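Local coordinates for uncharacterized protein (Porphyromonas gingivalis, PDB 1ZBS), which is uncharacterised but is probably an ATP-dependent sugar kinase of the ASKHA superfamily, a putative N-acetylglucosamine kinase, at residues A[123-127]-A[128-132]; A[162-165]-A[166-169]; A[180-183]-A[184-188]; A[222-225]-A[226-230]. All coordinates share one frame; numbering follows the deposited sequence.

Contact 1 (A[123-127]-A[128-132]); sequences CLFDG and REIKA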
loop_
_atom_site.group_PDB
_atom_site.type_symbol
_atom_site.label_atom_id
_atom_site.label_comp_id
_atom_site.label_asym_id
_atom_site.label_seq_id
_atom_site.Cartn_x
_atom_site.Cartn_y
_atom_site.Cartn_z
ATOM N N CYS A 123 10.290 10.002 -17.342
ATOM C CA CYS A 123 10.177 9.812 -18.779
ATOM C C CYS A 123 11.461 10.237 -19.471
ATOM O O CYS A 123 12.214 11.076 -18.969
ATOM C CB CYS A 123 9.033 10.647 -19.343
ATOM S SG CYS A 123 9.410 12.419 -19.410
ATOM N N LEU A 124 11.707 9.648 -20.629
ATOM C CA LEU A 124 12.868 10.004 -21.416
ATOM C C LEU A 124 12.265 10.942 -22.456
ATOM O O LEU A 124 11.313 10.570 -23.145
ATOM C CB LEU A 124 13.459 8.765 -22.092
ATOM C CG LEU A 124 14.969 8.700 -22.366
ATOM C CD1 LEU A 124 15.185 7.834 -23.610
ATOM C CD2 LEU A 124 15.558 10.081 -22.581
ATOM N N PHE A 125 12.791 12.162 -22.541
ATOM C CA PHE A 125 12.302 13.171 -23.490
ATOM C C PHE A 125 13.327 13.306 -24.610
ATOM O O PHE A 125 14.523 13.355 -24.341
ATOM C CB PHE A 125 12.149 14.524 -22.780
ATOM C CG PHE A 125 11.303 15.516 -23.530
ATOM C CD1 PHE A 125 11.709 16.843 -23.662
ATOM C CD2 PHE A 125 10.088 15.131 -24.086
ATOM C CE1 PHE A 125 10.909 17.770 -24.340
ATOM C CE2 PHE A 125 9.283 16.050 -24.763
ATOM C CZ PHE A 125 9.696 17.371 -24.890
ATOM N N ASP A 126 12.883 13.361 -25.864
ATOM C CA ASP A 126 13.835 13.497 -26.972
ATOM C C ASP A 126 13.910 14.931 -27.448
ATOM O O ASP A 126 14.620 15.246 -28.408
ATOM C CB ASP A 126 13.475 12.573 -28.142
ATOM C CG ASP A 126 12.274 13.056 -28.953
ATOM O OD1 ASP A 126 11.817 12.280 -29.829
ATOM O OD2 ASP A 126 11.780 14.193 -28.745
ATOM N N GLY A 127 13.175 15.803 -26.767
ATOM C CA GLY A 127 13.187 17.204 -27.131
ATOM C C GLY A 127 11.866 17.712 -27.661
ATOM O O GLY A 127 11.647 18.915 -27.678
ATOM N N ARG A 128 10.987 16.827 -28.115
ATOM C CA ARG A 128 9.702 17.291 -28.620
ATOM C C ARG A 128 8.591 16.423 -28.056
ATOM O O ARG A 128 7.478 16.892 -27.811
ATOM C CB ARG A 128 9.666 17.267 -30.160
ATOM C CG ARG A 128 8.867 18.433 -30.792
ATOM C CD ARG A 128 9.786 19.399 -31.573
ATOM N NE ARG A 128 9.181 20.706 -31.869
ATOM C CZ ARG A 128 8.874 21.623 -30.949
ATOM N NH1 ARG A 128 8.324 22.783 -31.310
ATOM N NH2 ARG A 128 9.119 21.382 -29.664
ATOM N N GLU A 129 8.894 15.151 -27.838
ATOM C CA GLU A 129 7.897 14.245 -27.293
ATOM C C GLU A 129 8.558 13.147 -26.479
ATOM O O GLU A 129 9.754 12.880 -26.628
ATOM C CB GLU A 129 7.062 13.654 -28.428
ATOM C CG GLU A 129 7.865 12.891 -29.460
ATOM C CD GLU A 129 7.149 12.803 -30.799
ATOM O OE1 GLU A 129 5.966 12.396 -30.822
ATOM O OE2 GLU A 129 7.774 13.138 -31.828
ATOM N N ILE A 130 7.766 12.525 -25.608
ATOM C CA ILE A 130 8.252 11.461 -24.745
ATOM C C ILE A 130 8.553 10.197 -25.526
ATOM O O ILE A 130 7.717 9.702 -26.284
ATOM C CB ILE A 130 7.236 11.115 -23.643
ATOM C CG1 ILE A 130 6.938 12.350 -22.795
ATOM C CG2 ILE A 130 7.798 10.020 -22.756
ATOM C CD1 ILE A 130 5.846 12.135 -21.772
ATOM N N LYS A 131 9.757 9.674 -25.327
ATOM C CA LYS A 131 10.180 8.463 -26.005
ATOM C C LYS A 131 10.003 7.212 -25.161
ATOM O O LYS A 131 9.795 6.129 -25.702
ATOM C CB LYS A 131 11.644 8.585 -26.442
ATOM C CG LYS A 131 11.838 9.310 -27.771
ATOM C CD LYS A 131 11.256 8.489 -28.921
ATOM C CE LYS A 131 11.597 9.079 -30.282
ATOM N NZ LYS A 131 11.426 8.063 -31.367
ATOM N N ALA A 132 10.099 7.356 -23.843
ATOM C CA ALA A 132 9.954 6.215 -22.942
ATOM C C ALA A 132 9.439 6.662 -21.571
ATOM O O ALA A 132 9.798 7.736 -21.094
ATOM C CB ALA A 132 11.290 5.492 -22.799
#
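L124 pairs with two residues of the returning strand, its N giving a bond to A132 O (2.7 Å) and its O taking one from K131 N (2.8 Å), whereas F125 lies opposite I130 in a non-hydrogen-bonded antiparallel pair; the register slips by one residue, and the short segments 123-125 and 130-132 run at 129° to each other. At the turn the carboxylate of D126 does most of the holding. A chi1 of 75° sets its CG between the backbone N and the carbonyl carbon, which folds the group back over the following peptides. D126 OD2 then receives R128 N at 2.8 Å, nearly end-on to the C-O bond, and E129 N at 3.2 Å from above the carboxylate plane. The backbone closes the same turn with a longer bond, D126 N to E129 O at 3.3 Å. G127 passes through it with a positive phi (114°), a conformation glycine adopts easily. The other oxygen, D126 OD1, rests on K131 CE at 3.2 Å, while the ammonium group lies beyond salt-bridge range. Beneath the turn, the F125 ring has R128 N over one face and I130 N at its edge. C123 CB meets I130 CG2 at 3.7 Å, and L99 of helix 97-105 covers both F125 and I130; L124 and A132 occupy the other face. The whole is a beta hairpin closed by an Asx turn and carrying a classic beta bulge, at the edge of a five-stranded sheet whose 3-2-1-4-5 order is that of the ribonuclease H-like fold.

Contact 2 (A[162-165]-A[166-169]); sequences QMPE and GLCE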
loop_
_atom_site.group_PDB
_atom_site.type_symbol
_atom_site.label_atom_id
_atom_site.label_comp_id
_atom_site.label_asym_id
_atom_site.label_seq_id
_atom_site.Cartn_x
_atom_site.Cartn_y
_atom_site.Cartn_z
ATOM N N GLN A 162 10.858 2.231 15.283
ATOM C CA GLN A 162 12.145 2.249 14.604
ATOM C C GLN A 162 12.751 3.649 14.611
ATOM O O GLN A 162 13.848 3.865 14.095
ATOM C CB GLN A 162 11.997 1.729 13.173
ATOM C CG GLN A 162 11.461 0.307 13.110
ATOM C CD GLN A 162 12.270 -0.662 13.965
ATOM O OE1 GLN A 162 11.737 -1.295 14.880
ATOM N NE2 GLN A 162 13.557 -0.778 13.673
HETATM N N MSE A 163 12.036 4.596 15.212
HETATM C CA MSE A 163 12.501 5.977 15.303
HETATM C C MSE A 163 12.909 6.305 16.751
HETATM O O MSE A 163 12.577 5.569 17.677
HETATM C CB MSE A 163 11.390 6.931 14.839
HETATM C CG MSE A 163 10.998 6.812 13.362
HETATM SE SE MSE A 163 12.319 7.553 12.130
HETATM C CE MSE A 163 12.463 6.088 10.867
ATOM N N PRO A 164 13.648 7.410 16.964
ATOM C CA PRO A 164 14.053 7.758 18.332
ATOM C C PRO A 164 12.850 7.837 19.272
ATOM O O PRO A 164 11.726 8.075 18.828
ATOM C CB PRO A 164 14.743 9.106 18.147
ATOM C CG PRO A 164 15.380 8.953 16.803
ATOM C CD PRO A 164 14.246 8.344 15.996
ATOM N N GLU A 165 13.088 7.629 20.566
ATOM C CA GLU A 165 12.027 7.666 21.573
ATOM C C GLU A 165 11.378 9.039 21.594
ATOM O O GLU A 165 12.064 10.064 21.593
ATOM C CB GLU A 165 12.601 7.346 22.964
ATOM C CG GLU A 165 11.572 6.981 24.064
ATOM C CD GLU A 165 10.740 8.166 24.574
ATOM O OE1 GLU A 165 11.323 9.205 24.958
ATOM O OE2 GLU A 165 9.496 8.041 24.609
ATOM N N GLY A 166 10.050 9.050 21.611
ATOM C CA GLY A 166 9.318 10.304 21.641
ATOM C C GLY A 166 8.845 10.824 20.292
ATOM O O GLY A 166 7.834 11.522 20.229
ATOM N N LEU A 167 9.556 10.497 19.215
ATOM C CA LEU A 167 9.175 10.974 17.886
ATOM C C LEU A 167 7.765 10.542 17.531
ATOM O O LEU A 167 6.989 11.314 16.961
ATOM C CB LEU A 167 10.142 10.458 16.815
ATOM C CG LEU A 167 10.029 11.082 15.415
ATOM C CD1 LEU A 167 10.109 12.598 15.517
ATOM C CD2 LEU A 167 11.142 10.555 14.516
ATOM N N CYS A 168 7.429 9.304 17.866
ATOM C CA CYS A 168 6.103 8.798 17.558
ATOM C C CYS A 168 5.069 9.648 18.267
ATOM O O CYS A 168 4.149 10.169 17.640
ATOM C CB CYS A 168 5.972 7.337 17.999
ATOM S SG CYS A 168 4.432 6.562 17.479
ATOM N N GLU A 169 5.230 9.797 19.579
ATOM C CA GLU A 169 4.297 10.589 20.364
ATOM C C GLU A 169 4.279 12.045 19.903
ATOM O O GLU A 169 3.241 12.699 19.948
ATOM C CB GLU A 169 4.641 10.511 21.858
ATOM C CG GLU A 169 4.516 9.114 22.459
ATOM C CD GLU A 169 5.813 8.325 22.387
ATOM O OE1 GLU A 169 6.361 8.165 21.277
ATOM O OE2 GLU A 169 6.284 7.863 23.446
HETATM O O HOH W 1 9.274 7.200 18.486
#
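P164 and L167 meet first through hydrogen bonding. L167 N donates to P164 O at 3.3 Å, a long bond in which the donor stands 39° out of the carbonyl plane. The same oxygen accepts a hydrogen bond from a water whose O lies 2.6 Å from P164 O; that water in turn accepts one from C168 N at 2.9 Å, so P164 O serves the first turn of the helix both directly and through solvent. Apolar contact centres on one methyl. Because L167 CG is anti to its backbone N (chi1 -169°), CD2 reaches back to the preceding loop, where it lies 3.6 Å from CB and 4.0 Å from SE of selenomethionine M163. P164 CD touches the same methyl at 4.1 Å, its side chain running alongside that of L167. Beyond the pair, L158 of helix 147-159 packs on L167, and V212 of helix 210-229 on M163. Charge enters at the outer side: E165 OE2 and E169 OE2 come within 3.4 Å, their carboxylate planes nearly perpendicular. Two like charges so near would probably repel, although the start of the helix may ease this, and both residues also touch a crystal neighbour. Backbone angles near those of a type II turn at E165 and G166, with a positive phi at the glycine, complete the motif: a type II beta turn delivering G166 as N-cap of helix 167-174.

Contact 3 (A[180-183]-A[184-188]); sequences ADII and ESVYR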
loop_
_atom_site.group_PDB
_atom_site.type_symbol
_atom_site.label_atom_id
_atom_site.label_comp_id
_atom_site.label_asym_id
_atom_site.label_seq_id
_atom_site.Cartn_x
_atom_site.Cartn_y
_atom_site.Cartn_z
ATOM N N ALA A 180 -5.128 3.670 15.473
ATOM C CA ALA A 180 -6.391 3.261 14.872
ATOM C C ALA A 180 -6.909 4.276 13.837
ATOM O O ALA A 180 -7.459 3.877 12.806
ATOM C CB ALA A 180 -7.445 3.004 15.959
ATOM N N ASP A 181 -6.733 5.576 14.085
ATOM C CA ASP A 181 -7.192 6.576 13.101
ATOM C C ASP A 181 -6.380 6.437 11.804
ATOM O O ASP A 181 -6.926 6.555 10.702
ATOM C CB ASP A 181 -7.049 8.019 13.624
ATOM C CG ASP A 181 -7.901 8.296 14.852
ATOM O OD1 ASP A 181 -9.049 7.809 14.911
ATOM O OD2 ASP A 181 -7.424 9.020 15.756
ATOM N N ILE A 182 -5.081 6.190 11.939
ATOM C CA ILE A 182 -4.227 6.029 10.770
ATOM C C ILE A 182 -4.705 4.830 9.936
ATOM O O ILE A 182 -4.844 4.931 8.712
ATOM C CB ILE A 182 -2.744 5.890 11.205
ATOM C CG1 ILE A 182 -2.301 7.207 11.857
ATOM C CG2 ILE A 182 -1.852 5.566 10.012
ATOM C CD1 ILE A 182 -0.909 7.211 12.420
ATOM N N ILE A 183 -5.003 3.712 10.595
ATOM C CA ILE A 183 -5.489 2.526 9.890
ATOM C C ILE A 183 -6.792 2.844 9.162
ATOM O O ILE A 183 -6.974 2.486 7.995
ATOM C CB ILE A 183 -5.742 1.351 10.862
ATOM C CG1 ILE A 183 -4.420 0.887 11.462
ATOM C CG2 ILE A 183 -6.400 0.184 10.129
ATOM C CD1 ILE A 183 -3.405 0.480 10.429
ATOM N N GLU A 184 -7.699 3.517 9.864
ATOM C CA GLU A 184 -8.985 3.904 9.291
ATOM C C GLU A 184 -8.792 4.768 8.027
ATOM O O GLU A 184 -9.357 4.465 6.973
ATOM C CB GLU A 184 -9.825 4.646 10.357
ATOM C CG GLU A 184 -11.064 5.393 9.825
ATOM C CD GLU A 184 -11.820 6.167 10.905
ATOM O OE1 GLU A 184 -11.165 6.792 11.786
ATOM O OE2 GLU A 184 -13.082 6.184 10.872
ATOM N N SER A 185 -7.964 5.809 8.111
ATOM C CA SER A 185 -7.737 6.692 6.956
ATOM C C SER A 185 -7.017 6.009 5.795
ATOM O O SER A 185 -7.324 6.252 4.630
ATOM C CB SER A 185 -6.929 7.925 7.372
ATOM O OG SER A 185 -7.610 8.659 8.374
ATOM N N VAL A 186 -6.054 5.159 6.120
ATOM C CA VAL A 186 -5.298 4.452 5.107
ATOM C C VAL A 186 -6.088 3.356 4.401
ATOM O O VAL A 186 -6.032 3.234 3.176
ATOM C CB VAL A 186 -4.017 3.842 5.721
ATOM C CG1 VAL A 186 -3.357 2.892 4.740
ATOM C CG2 VAL A 186 -3.044 4.956 6.090
ATOM N N TYR A 187 -6.854 2.580 5.157
ATOM C CA TYR A 187 -7.599 1.467 4.571
ATOM C C TYR A 187 -9.097 1.640 4.321
ATOM O O TYR A 187 -9.660 0.907 3.519
ATOM C CB TYR A 187 -7.375 0.222 5.438
ATOM C CG TYR A 187 -5.914 -0.130 5.629
ATOM C CD1 TYR A 187 -5.250 -0.958 4.720
ATOM C CD2 TYR A 187 -5.196 0.360 6.725
ATOM C CE1 TYR A 187 -3.909 -1.291 4.901
ATOM C CE2 TYR A 187 -3.855 0.031 6.915
ATOM C CZ TYR A 187 -3.220 -0.796 5.996
ATOM O OH TYR A 187 -1.893 -1.130 6.165
ATOM N N ARG A 188 -9.740 2.601 4.983
ATOM C CA ARG A 188 -11.184 2.775 4.813
ATOM C C ARG A 188 -11.645 4.196 4.488
ATOM O O ARG A 188 -12.819 4.536 4.647
ATOM C CB ARG A 188 -11.916 2.288 6.070
ATOM C CG ARG A 188 -12.398 0.846 6.006
ATOM C CD ARG A 188 -11.669 -0.067 6.994
ATOM N NE ARG A 188 -11.567 0.514 8.338
ATOM C CZ ARG A 188 -10.794 0.015 9.303
ATOM N NH1 ARG A 188 -10.742 0.611 10.492
ATOM N NH2 ARG A 188 -10.072 -1.081 9.078
HETATM O O HOH W 2 -9.355 1.247 12.470
#
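Y187 lies back along the helix on I183, one turn earlier, and can be followed outward from its CB, which sits 3.4 Å from I183 O. With CG anti to the carbonyl carbon (chi1 -56°), the ring leans toward the helix start. CD2 then comes 3.0 Å from I183 O, which is at the ring edge near its plane, and also touches the CG2 methyl of I183. One atom further, CE2 meets I183 CD1 at 3.6 Å; a bend at chi2 (-57°) in the isoleucine brings that methyl there. V186 CG1 stands over one face of the ring, offset toward the rim. At the tip, Y187 OH leaves the helix and hydrogen-bonds L137 O, I140 N and L141 N of the second subunit, so the hydroxyl is gripped by three main-chain groups. Behind the ring the regular backbone bonds run on, Y187 N to I183 O at 2.8 Å among them. D181 O takes two donors, S185 N at 2.9 Å and S185 OG at 3.2 Å, the hydroxyl arriving from above the carbonyl plane. I182 and V186 lie side by side, their CG2 methyls 4.1 Å apart, and L141 of the second subunit packs on both. This is i to i+4 packing along an alpha helix, with a serine bonded back to the preceding turn, on a helix that forms part of a subunit interface.

Contact 4 (A[222-225]-A[226-230]); sequences DFLV and RNVLR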
loop_
_atom_site.group_PDB
_atom_site.type_symbol
_atom_site.label_atom_id
_atom_site.label_comp_id
_atom_site.label_asym_id
_atom_site.label_seq_id
_atom_site.Cartn_x
_atom_site.Cartn_y
_atom_site.Cartn_z
ATOM N N ASP A 222 16.000 4.503 -4.520
ATOM C CA ASP A 222 15.109 3.499 -5.079
ATOM C C ASP A 222 14.410 4.034 -6.316
ATOM O O ASP A 222 14.210 3.311 -7.293
ATOM C CB ASP A 222 14.032 3.114 -4.063
ATOM C CG ASP A 222 14.214 1.724 -3.523
ATOM O OD1 ASP A 222 14.785 1.585 -2.418
ATOM O OD2 ASP A 222 13.786 0.767 -4.212
ATOM N N PHE A 223 13.999 5.296 -6.251
ATOM C CA PHE A 223 13.329 5.904 -7.386
ATOM C C PHE A 223 14.262 5.926 -8.592
ATOM O O PHE A 223 13.860 5.555 -9.698
ATOM C CB PHE A 223 12.859 7.325 -7.062
ATOM C CG PHE A 223 12.416 8.099 -8.275
ATOM C CD1 PHE A 223 13.304 8.941 -8.936
ATOM C CD2 PHE A 223 11.128 7.952 -8.783
ATOM C CE1 PHE A 223 12.919 9.617 -10.096
ATOM C CE2 PHE A 223 10.728 8.622 -9.943
ATOM C CZ PHE A 223 11.626 9.460 -10.602
ATOM N N LEU A 224 15.507 6.342 -8.387
ATOM C CA LEU A 224 16.457 6.395 -9.497
ATOM C C LEU A 224 16.680 5.012 -10.088
ATOM O O LEU A 224 16.573 4.810 -11.303
ATOM C CB LEU A 224 17.795 6.969 -9.028
ATOM C CG LEU A 224 17.714 8.436 -8.614
ATOM C CD1 LEU A 224 19.040 8.883 -8.012
ATOM C CD2 LEU A 224 17.356 9.274 -9.832
ATOM N N VAL A 225 16.980 4.060 -9.214
ATOM C CA VAL A 225 17.225 2.692 -9.630
ATOM C C VAL A 225 16.118 2.109 -10.512
ATOM O O VAL A 225 16.371 1.701 -11.645
ATOM C CB VAL A 225 17.407 1.772 -8.401
ATOM C CG1 VAL A 225 17.607 0.328 -8.856
ATOM C CG2 VAL A 225 18.613 2.233 -7.576
ATOM N N ARG A 226 14.893 2.088 -9.999
ATOM C CA ARG A 226 13.761 1.511 -10.723
ATOM C C ARG A 226 13.039 2.432 -11.695
ATOM O O ARG A 226 12.079 2.012 -12.346
ATOM C CB ARG A 226 12.749 0.984 -9.719
ATOM C CG ARG A 226 13.389 0.195 -8.601
ATOM C CD ARG A 226 12.599 0.364 -7.325
ATOM N NE ARG A 226 11.342 -0.369 -7.340
ATOM C CZ ARG A 226 11.178 -1.570 -6.789
ATOM N NH1 ARG A 226 12.195 -2.169 -6.185
ATOM N NH2 ARG A 226 9.989 -2.159 -6.813
ATOM N N ASN A 227 13.479 3.681 -11.806
ATOM C CA ASN A 227 12.791 4.608 -12.700
ATOM C C ASN A 227 13.679 5.375 -13.678
ATOM O O ASN A 227 13.211 5.790 -14.739
ATOM C CB ASN A 227 11.962 5.609 -11.867
ATOM C CG ASN A 227 10.884 4.929 -11.027
ATOM O OD1 ASN A 227 9.834 4.549 -11.538
ATOM N ND2 ASN A 227 11.147 4.767 -9.732
ATOM N N VAL A 228 14.949 5.562 -13.333
ATOM C CA VAL A 228 15.864 6.313 -14.197
ATOM C C VAL A 228 16.973 5.469 -14.838
ATOM O O VAL A 228 17.210 5.564 -16.041
ATOM C CB VAL A 228 16.530 7.477 -13.412
ATOM C CG1 VAL A 228 17.510 8.231 -14.304
ATOM C CG2 VAL A 228 15.460 8.411 -12.888
ATOM N N LEU A 229 17.656 4.653 -14.043
ATOM C CA LEU A 229 18.737 3.844 -14.582
ATOM C C LEU A 229 18.369 3.118 -15.871
ATOM O O LEU A 229 19.111 3.161 -16.861
ATOM C CB LEU A 229 19.209 2.828 -13.551
ATOM C CG LEU A 229 19.996 3.397 -12.373
ATOM C CD1 LEU A 229 20.646 2.229 -11.653
ATOM C CD2 LEU A 229 21.062 4.385 -12.853
ATOM N N ARG A 230 17.211 2.466 -15.851
ATOM C CA ARG A 230 16.712 1.692 -16.990
ATOM C C ARG A 230 16.642 2.438 -18.317
ATOM O O ARG A 230 16.419 1.825 -19.361
ATOM C CB ARG A 230 15.332 1.109 -16.656
ATOM C CG ARG A 230 15.392 -0.184 -15.828
ATOM C CD ARG A 230 16.029 -1.304 -16.647
ATOM N NE ARG A 230 15.842 -2.644 -16.073
ATOM C CZ ARG A 230 16.057 -3.771 -16.753
ATOM N NH1 ARG A 230 16.453 -3.722 -18.024
ATOM N NH2 ARG A 230 15.905 -4.947 -16.163
#
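N227 has CG anti to its carbonyl carbon (chi1 -61°) and F223 has CG anti to its backbone N (chi1 168°), a combination that carries the ring under the asparagine. N227 CB stands over the face, 4.0 Å from the F223 ring centroid and 19° off its normal, a CH-pi contact. The amide lies at a small angle to the ring plane, with N227 ND2 3.3 Å from F223 CD2. A bond from N227 ND2 to F223 O is modelled too, but that oxygen's place is doubtful; ND2 also donates to E144, and OD1 accepts from K160 of the second subunit. R226, bent at chi2 and chi3, runs beside D222: its CD is 3.4 Å from D222 OD2, while NH1 is 3.9 Å from that oxygen, a long salt bridge with the oxygen well out of the guanidinium plane. On the inner side, L224 CD2 meets V228 CG2 at 3.7 Å, and L238 of the adjacent sheet packs on both. The backbone widens here into a pi-type turn, where L224 O accepts V228 N at 2.7 Å and L229 N at 3.0 Å from opposite faces of its plane. Since no N-H of R226 points at D222 OD2, their attraction is probably electrostatic and weakly directional; R226 NE is committed to a salt bridge with E144, which thus receives both R226 and N227 from one helix end.

Overall arrangement
From the N terminus, contact 1 comes first, closing the 120-125/130-133 hairpin at the edge of the second five-stranded sheet. Contact 2 then turns the chain from helix 147-159 into helix 167-174, and contact 3 lies within the next helix, 179-188, with nearest atoms about 7 Å from contact 2. Contact 4 lies in the last turns of helix 210-229, beside strands 111-116 and 238-241 of contact 1's sheet; the centres of contacts 1 and 4 are about 16 Å apart. All four are local and in series, so none encloses or crosses another. Contacts 3 and 4 both touch the second subunit, and Q162 of segment 162-165 packs on V225 of that subunit, a residue of contact 4.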